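Long-range contact in N-alpha-acetyltransferase 30 (Saccharomyces cerevisiae, PDB 6YGA), which catalyses, as the catalytic subunit of the NatC complex, the transfer of an acetyl group from acetyl-CoA to protein N-termini that begin with methionine followed by a hydrophobic residue: residues C67-I81 / M107-T119. Numbering follows the deposited sequence.
Sequences CKMDPHRNVRLRGYI and MQREHCDEIMLET. With EDO (1,2-ethanediol), chain J.
The two parallel strands of a beta-alpha-beta crossover in the GNAT fold meet here, 76-81 beside 114-119 at 38°, with the end of the connecting helix packed on one face. In GNAT enzymes this pair splays further along, opening the cleft where acetyl-CoA binds, probably also in this apo enzyme. Gly79 N donates to Glu114 O (2.7 Å), Met116 N to Gly79 O and Ile81 N to Met116 O. Next to Leu77, Asp113 N reaches Leu77 O, while Asp113 OD2 accepts from Leu77 N (2.8 Å) on its anti side; OD1 bonds Thr159, so one carboxylate ties strand 76-81 to the C-terminal residue.

On the face bearing Arg78, Tyr80 and Met116, each carboxylate oxygen of Glu114 accepts from NE and NH2 of one arginine. Arg76 holds OE1 in its guanidinium plane (NH2 to Glu114 OE1 3.1 Å), both nitrogens on one face of the carboxylate, the planes 53° apart. Arg78 takes OE2 tilted from its plane (NH2 to Glu114 OE2 2.7 Å), the planes only 28° apart, with His72 ND1 over one guanidinium face. Asp113 CB lies over the centre of the Arg76 guanidinium. Met116 SE makes a Met-aromatic contact at the Tyr80 ring edge, 5.0 Å from its centroid, and Tyr80 OH donates to the syn lone pair of Glu118 OE1 (2.7 Å).

Beneath the opposite face, Gly79, lacking a side chain, lets Met107 SE (selenomethionine, standing for sulfur) reach its CA at 3.7 Å. The unbranched, flexible methionine chain places CE between Cys67 SG and Ile81 CG1. A Schellman motif with His111 at positive phi ends helix 95-109. Strand 114-120 is flanked by 76-86 and antiparallel 151-157, while helix 124-131 packs through Tyr130 against Ile81 and Leu117.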
loop_
_atom_site.group_PDB
_atom_site.type_symbol
_atom_site.label_atom_id
_atom_site.label_comp_id
_atom_site.label_asym_id
_atom_site.label_seq_id
_atom_site.Cartn_x
_atom_site.Cartn_y
_atom_site.Cartn_z
ATOM N N CYS A 67 22.048 -2.992 14.169
ATOM C CA CYS A 67 20.792 -3.174 14.881
ATOM C C CYS A 67 20.563 -2.039 15.869
ATOM O O CYS A 67 21.492 -1.340 16.279
ATOM C CB CYS A 67 20.764 -4.517 15.624
ATOM S SG CYS A 67 21.083 -5.935 14.554
ATOM N N LYS A 68 19.296 -1.868 16.244
ATOM C CA LYS A 68 18.888 -0.950 17.296
ATOM C C LYS A 68 17.815 -1.631 18.135
ATOM O O LYS A 68 17.267 -2.670 17.759
ATOM C CB LYS A 68 18.351 0.371 16.727
ATOM C CG LYS A 68 16.893 0.294 16.305
ATOM C CD LYS A 68 16.395 1.595 15.703
ATOM C CE LYS A 68 14.873 1.609 15.610
ATOM N NZ LYS A 68 14.237 1.630 16.960
HETATM N N MSE A 69 17.520 -1.039 19.287
HETATM C CA MSE A 69 16.386 -1.479 20.090
HETATM C C MSE A 69 15.745 -0.302 20.812
HETATM O O MSE A 69 16.425 0.616 21.268
HETATM C CB MSE A 69 16.804 -2.558 21.092
HETATM C CG MSE A 69 17.782 -2.102 22.153
HETATM SE SE MSE A 69 18.494 -3.611 23.159
HETATM C CE MSE A 69 17.050 -3.866 24.440
ATOM N N ASP A 70 14.420 -0.331 20.899
ATOM C CA ASP A 70 13.653 0.726 21.534
ATOM C C ASP A 70 12.411 0.099 22.143
ATOM O O ASP A 70 11.966 -0.957 21.679
ATOM C CB ASP A 70 13.255 1.820 20.530
ATOM C CG ASP A 70 14.310 2.902 20.392
ATOM O OD1 ASP A 70 14.933 3.258 21.414
ATOM O OD2 ASP A 70 14.512 3.402 19.264
ATOM N N PRO A 71 11.841 0.709 23.179
ATOM C CA PRO A 71 10.537 0.240 23.662
ATOM C C PRO A 71 9.473 0.425 22.590
ATOM O O PRO A 71 9.413 1.459 21.922
ATOM C CB PRO A 71 10.271 1.127 24.886
ATOM C CG PRO A 71 11.119 2.337 24.667
ATOM C CD PRO A 71 12.351 1.838 23.975
ATOM N N HIS A 72 8.650 -0.601 22.408
ATOM C CA HIS A 72 7.504 -0.532 21.513
ATOM C C HIS A 72 6.240 -0.572 22.358
ATOM O O HIS A 72 6.153 -1.347 23.316
ATOM C CB HIS A 72 7.500 -1.677 20.496
ATOM C CG HIS A 72 6.535 -1.480 19.366
ATOM N ND1 HIS A 72 5.422 -2.273 19.185
ATOM C CD2 HIS A 72 6.518 -0.575 18.358
ATOM C CE1 HIS A 72 4.763 -1.867 18.114
ATOM N NE2 HIS A 72 5.406 -0.836 17.595
ATOM N N ARG A 73 5.267 0.257 21.987
ATOM C CA ARG A 73 4.148 0.619 22.865
ATOM C C ARG A 73 4.806 1.204 24.111
ATOM O O ARG A 73 5.614 2.138 23.987
ATOM C CB ARG A 73 3.213 -0.564 23.108
ATOM C CG ARG A 73 2.696 -1.225 21.847
ATOM C CD ARG A 73 2.319 -0.190 20.805
ATOM N NE ARG A 73 1.208 -0.626 19.966
ATOM C CZ ARG A 73 0.893 -0.065 18.804
ATOM N NH1 ARG A 73 1.616 0.946 18.340
ATOM N NH2 ARG A 73 -0.137 -0.517 18.100
ATOM N N ASN A 74 4.519 0.696 25.304
ATOM C CA ASN A 74 5.232 1.110 26.499
ATOM C C ASN A 74 5.842 -0.060 27.254
ATOM O O ASN A 74 6.710 0.160 28.105
ATOM C CB ASN A 74 4.297 1.880 27.448
ATOM C CG ASN A 74 3.547 3.014 26.760
ATOM O OD1 ASN A 74 4.134 4.029 26.384
ATOM N ND2 ASN A 74 2.234 2.856 26.626
ATOM N N VAL A 75 5.433 -1.291 26.948
ATOM C CA VAL A 75 5.676 -2.437 27.818
ATOM C C VAL A 75 6.621 -3.464 27.219
ATOM O O VAL A 75 7.029 -4.392 27.937
ATOM C CB VAL A 75 4.352 -3.124 28.212
ATOM C CG1 VAL A 75 3.506 -2.197 29.064
ATOM C CG2 VAL A 75 3.587 -3.549 26.965
ATOM N N ARG A 76 6.985 -3.341 25.945
ATOM C CA ARG A 76 7.811 -4.340 25.285
ATOM C C ARG A 76 9.009 -3.695 24.606
ATOM O O ARG A 76 8.903 -2.605 24.034
ATOM C CB ARG A 76 6.995 -5.147 24.262
ATOM C CG ARG A 76 5.975 -6.070 24.918
ATOM C CD ARG A 76 5.076 -6.774 23.908
ATOM N NE ARG A 76 5.797 -7.727 23.066
ATOM C CZ ARG A 76 6.129 -8.961 23.438
ATOM N NH1 ARG A 76 5.818 -9.401 24.650
ATOM N NH2 ARG A 76 6.779 -9.756 22.600
ATOM N N LEU A 77 10.152 -4.375 24.685
ATOM C CA LEU A 77 11.370 -3.954 24.004
ATOM C C LEU A 77 11.440 -4.634 22.644
ATOM O O LEU A 77 11.399 -5.867 22.559
ATOM C CB LEU A 77 12.608 -4.299 24.828
ATOM C CG LEU A 77 12.937 -3.349 25.975
ATOM C CD1 LEU A 77 14.219 -3.771 26.678
ATOM C CD2 LEU A 77 13.053 -1.929 25.448
ATOM N N ARG A 78 11.556 -3.829 21.589
ATOM C CA ARG A 78 11.604 -4.315 20.214
ATOM C C ARG A 78 13.012 -4.128 19.660
ATOM O O ARG A 78 13.471 -2.994 19.476
ATOM C CB ARG A 78 10.579 -3.588 19.344
ATOM C CG ARG A 78 10.794 -3.788 17.852
ATOM C CD ARG A 78 9.582 -3.353 17.050
ATOM N NE ARG A 78 8.446 -4.242 17.268
ATOM C CZ ARG A 78 7.247 -4.068 16.721
ATOM N NH1 ARG A 78 7.024 -3.035 15.923
ATOM N NH2 ARG A 78 6.271 -4.929 16.973
ATOM N N GLY A 79 13.696 -5.240 19.407
ATOM C CA GLY A 79 14.918 -5.188 18.638
ATOM C C GLY A 79 14.626 -5.013 17.160
ATOM O O GLY A 79 13.585 -5.430 16.653
ATOM N N TYR A 80 15.563 -4.377 16.460
ATOM C CA TYR A 80 15.372 -4.042 15.055
ATOM C C TYR A 80 16.666 -4.272 14.291
ATOM O O TYR A 80 17.728 -3.811 14.716
ATOM C CB TYR A 80 14.912 -2.587 14.897
ATOM C CG TYR A 80 14.741 -2.147 13.463
ATOM C CD1 TYR A 80 13.679 -2.611 12.699
ATOM C CD2 TYR A 80 15.637 -1.262 12.877
ATOM C CE1 TYR A 80 13.518 -2.213 11.389
ATOM C CE2 TYR A 80 15.483 -0.855 11.567
ATOM C CZ TYR A 80 14.424 -1.334 10.828
ATOM O OH TYR A 80 14.268 -0.933 9.522
ATOM N N ILE A 81 16.574 -4.987 13.174
ATOM C CA ILE A 81 17.714 -5.250 12.303
ATOM C C ILE A 81 17.654 -4.247 11.159
ATOM O O ILE A 81 16.803 -4.357 10.269
ATOM C CB ILE A 81 17.710 -6.696 11.788
ATOM C CG1 ILE A 81 17.820 -7.676 12.961
ATOM C CG2 ILE A 81 18.837 -6.920 10.789
ATOM C CD1 ILE A 81 17.814 -9.137 12.549
HETATM N N MSE A 107 20.669 -9.192 21.509
HETATM C CA MSE A 107 19.439 -8.470 21.812
HETATM C C MSE A 107 18.557 -9.259 22.782
HETATM O O MSE A 107 17.887 -8.669 23.628
HETATM C CB MSE A 107 18.683 -8.138 20.518
HETATM C CG MSE A 107 19.421 -7.128 19.635
HETATM SE SE MSE A 107 18.390 -6.447 18.121
HETATM C CE MSE A 107 18.688 -7.891 16.845
ATOM N N GLN A 108 18.573 -10.591 22.680
ATOM C CA GLN A 108 17.857 -11.403 23.660
ATOM C C GLN A 108 18.476 -11.262 25.044
ATOM O O GLN A 108 17.757 -11.137 26.044
ATOM C CB GLN A 108 17.839 -12.870 23.232
ATOM C CG GLN A 108 17.148 -13.779 24.232
ATOM C CD GLN A 108 16.918 -15.172 23.690
ATOM O OE1 GLN A 108 17.836 -15.812 23.180
ATOM N NE2 GLN A 108 15.682 -15.644 23.787
ATOM N N ARG A 109 19.809 -11.278 25.124
ATOM C CA ARG A 109 20.476 -11.061 26.400
ATOM C C ARG A 109 20.259 -9.644 26.910
ATOM O O ARG A 109 20.381 -9.406 28.116
ATOM C CB ARG A 109 21.974 -11.367 26.281
ATOM C CG ARG A 109 22.291 -12.859 26.243
ATOM C CD ARG A 109 23.793 -13.152 26.207
ATOM N NE ARG A 109 24.362 -12.988 24.871
ATOM C CZ ARG A 109 25.217 -12.028 24.530
ATOM N NH1 ARG A 109 25.618 -11.141 25.430
ATOM N NH2 ARG A 109 25.678 -11.963 23.289
ATOM N N GLU A 110 19.927 -8.706 26.027
ATOM C CA GLU A 110 19.512 -7.373 26.433
ATOM C C GLU A 110 18.015 -7.284 26.702
ATOM O O GLU A 110 17.486 -6.174 26.819
ATOM C CB GLU A 110 19.927 -6.342 25.379
ATOM C CG GLU A 110 21.439 -6.172 25.258
ATOM C CD GLU A 110 22.097 -5.788 26.575
ATOM O OE1 GLU A 110 21.503 -4.988 27.327
ATOM O OE2 GLU A 110 23.208 -6.288 26.862
ATOM N N HIS A 111 17.327 -8.423 26.788
ATOM C CA HIS A 111 15.942 -8.497 27.236
ATOM C C HIS A 111 14.959 -7.946 26.203
ATOM O O HIS A 111 13.875 -7.474 26.561
ATOM C CB HIS A 111 15.762 -7.784 28.580
ATOM C CG HIS A 111 16.728 -8.231 29.634
ATOM N ND1 HIS A 111 17.845 -7.504 29.988
ATOM C CD2 HIS A 111 16.735 -9.334 30.420
ATOM C CE1 HIS A 111 18.496 -8.139 30.946
ATOM N NE2 HIS A 111 17.844 -9.252 31.226
ATOM N N CYS A 112 15.331 -7.976 24.923
ATOM C CA CYS A 112 14.371 -7.674 23.869
ATOM C C CYS A 112 13.246 -8.699 23.900
ATOM O O CYS A 112 13.478 -9.895 24.089
ATOM C CB CYS A 112 15.051 -7.677 22.496
ATOM S SG CYS A 112 15.887 -6.131 22.061
ATOM N N ASP A 113 12.016 -8.216 23.756
ATOM C CA ASP A 113 10.861 -9.099 23.703
ATOM C C ASP A 113 10.589 -9.620 22.302
ATOM O O ASP A 113 9.902 -10.637 22.158
ATOM C CB ASP A 113 9.621 -8.372 24.228
ATOM C CG ASP A 113 9.750 -7.981 25.686
ATOM O OD1 ASP A 113 9.976 -8.878 26.524
ATOM O OD2 ASP A 113 9.633 -6.777 25.997
ATOM N N GLU A 114 11.117 -8.957 21.277
ATOM C CA GLU A 114 10.861 -9.340 19.897
ATOM C C GLU A 114 11.899 -8.681 19.004
ATOM O O GLU A 114 12.510 -7.671 19.366
ATOM C CB GLU A 114 9.446 -8.945 19.464
ATOM C CG GLU A 114 9.204 -7.447 19.491
ATOM C CD GLU A 114 7.737 -7.091 19.611
ATOM O OE1 GLU A 114 6.963 -7.927 20.119
ATOM O OE2 GLU A 114 7.359 -5.974 19.199
ATOM N N ILE A 115 12.093 -9.270 17.828
ATOM C CA ILE A 115 12.990 -8.745 16.808
ATOM C C ILE A 115 12.161 -8.444 15.569
ATOM O O ILE A 115 11.356 -9.279 15.140
ATOM C CB ILE A 115 14.119 -9.738 16.482
ATOM C CG1 ILE A 115 14.769 -10.238 17.770
ATOM C CG2 ILE A 115 15.164 -9.083 15.594
ATOM C CD1 ILE A 115 15.486 -9.154 18.543
HETATM N N MSE A 116 12.357 -7.261 14.997
HETATM C CA MSE A 116 11.596 -6.863 13.818
HETATM C C MSE A 116 12.513 -6.419 12.681
HETATM O O MSE A 116 13.532 -5.770 12.910
HETATM C CB MSE A 116 10.615 -5.741 14.175
HETATM C CG MSE A 116 9.589 -5.420 13.096
HETATM SE SE MSE A 116 10.221 -4.148 11.759
HETATM C CE MSE A 116 9.915 -2.498 12.749
ATOM N N LEU A 117 12.140 -6.781 11.454
ATOM C CA LEU A 117 12.863 -6.347 10.269
ATOM C C LEU A 117 11.883 -6.246 9.111
ATOM O O LEU A 117 10.784 -6.807 9.148
ATOM C CB LEU A 117 14.016 -7.302 9.922
ATOM C CG LEU A 117 13.638 -8.707 9.438
ATOM C CD1 LEU A 117 13.681 -8.803 7.918
ATOM C CD2 LEU A 117 14.529 -9.769 10.069
ATOM N N GLU A 118 12.293 -5.515 8.081
ATOM C CA GLU A 118 11.567 -5.444 6.824
ATOM C C GLU A 118 12.439 -6.025 5.724
ATOM O O GLU A 118 13.666 -5.876 5.749
ATOM C CB GLU A 118 11.176 -4.003 6.474
ATOM C CG GLU A 118 10.339 -3.308 7.532
ATOM C CD GLU A 118 11.129 -2.300 8.338
ATOM O OE1 GLU A 118 12.347 -2.161 8.093
ATOM O OE2 GLU A 118 10.530 -1.643 9.215
ATOM N N THR A 119 11.805 -6.692 4.765
ATOM C CA THR A 119 12.526 -7.287 3.654
ATOM C C THR A 119 11.610 -7.320 2.439
ATOM O O THR A 119 10.389 -7.187 2.551
ATOM C CB THR A 119 13.035 -8.695 4.001
ATOM O OG1 THR A 119 13.966 -9.133 3.005
ATOM C CG2 THR A 119 11.887 -9.677 4.067
HETATM C C1 EDO J . 16.436 -0.227 25.167
HETATM O O1 EDO J . 16.139 0.992 24.477
HETATM C C2 EDO J . 16.651 0.043 26.652
HETATM O O2 EDO J . 15.452 0.563 27.240
HETATM O O HOH W 1 14.892 -3.848 8.130
#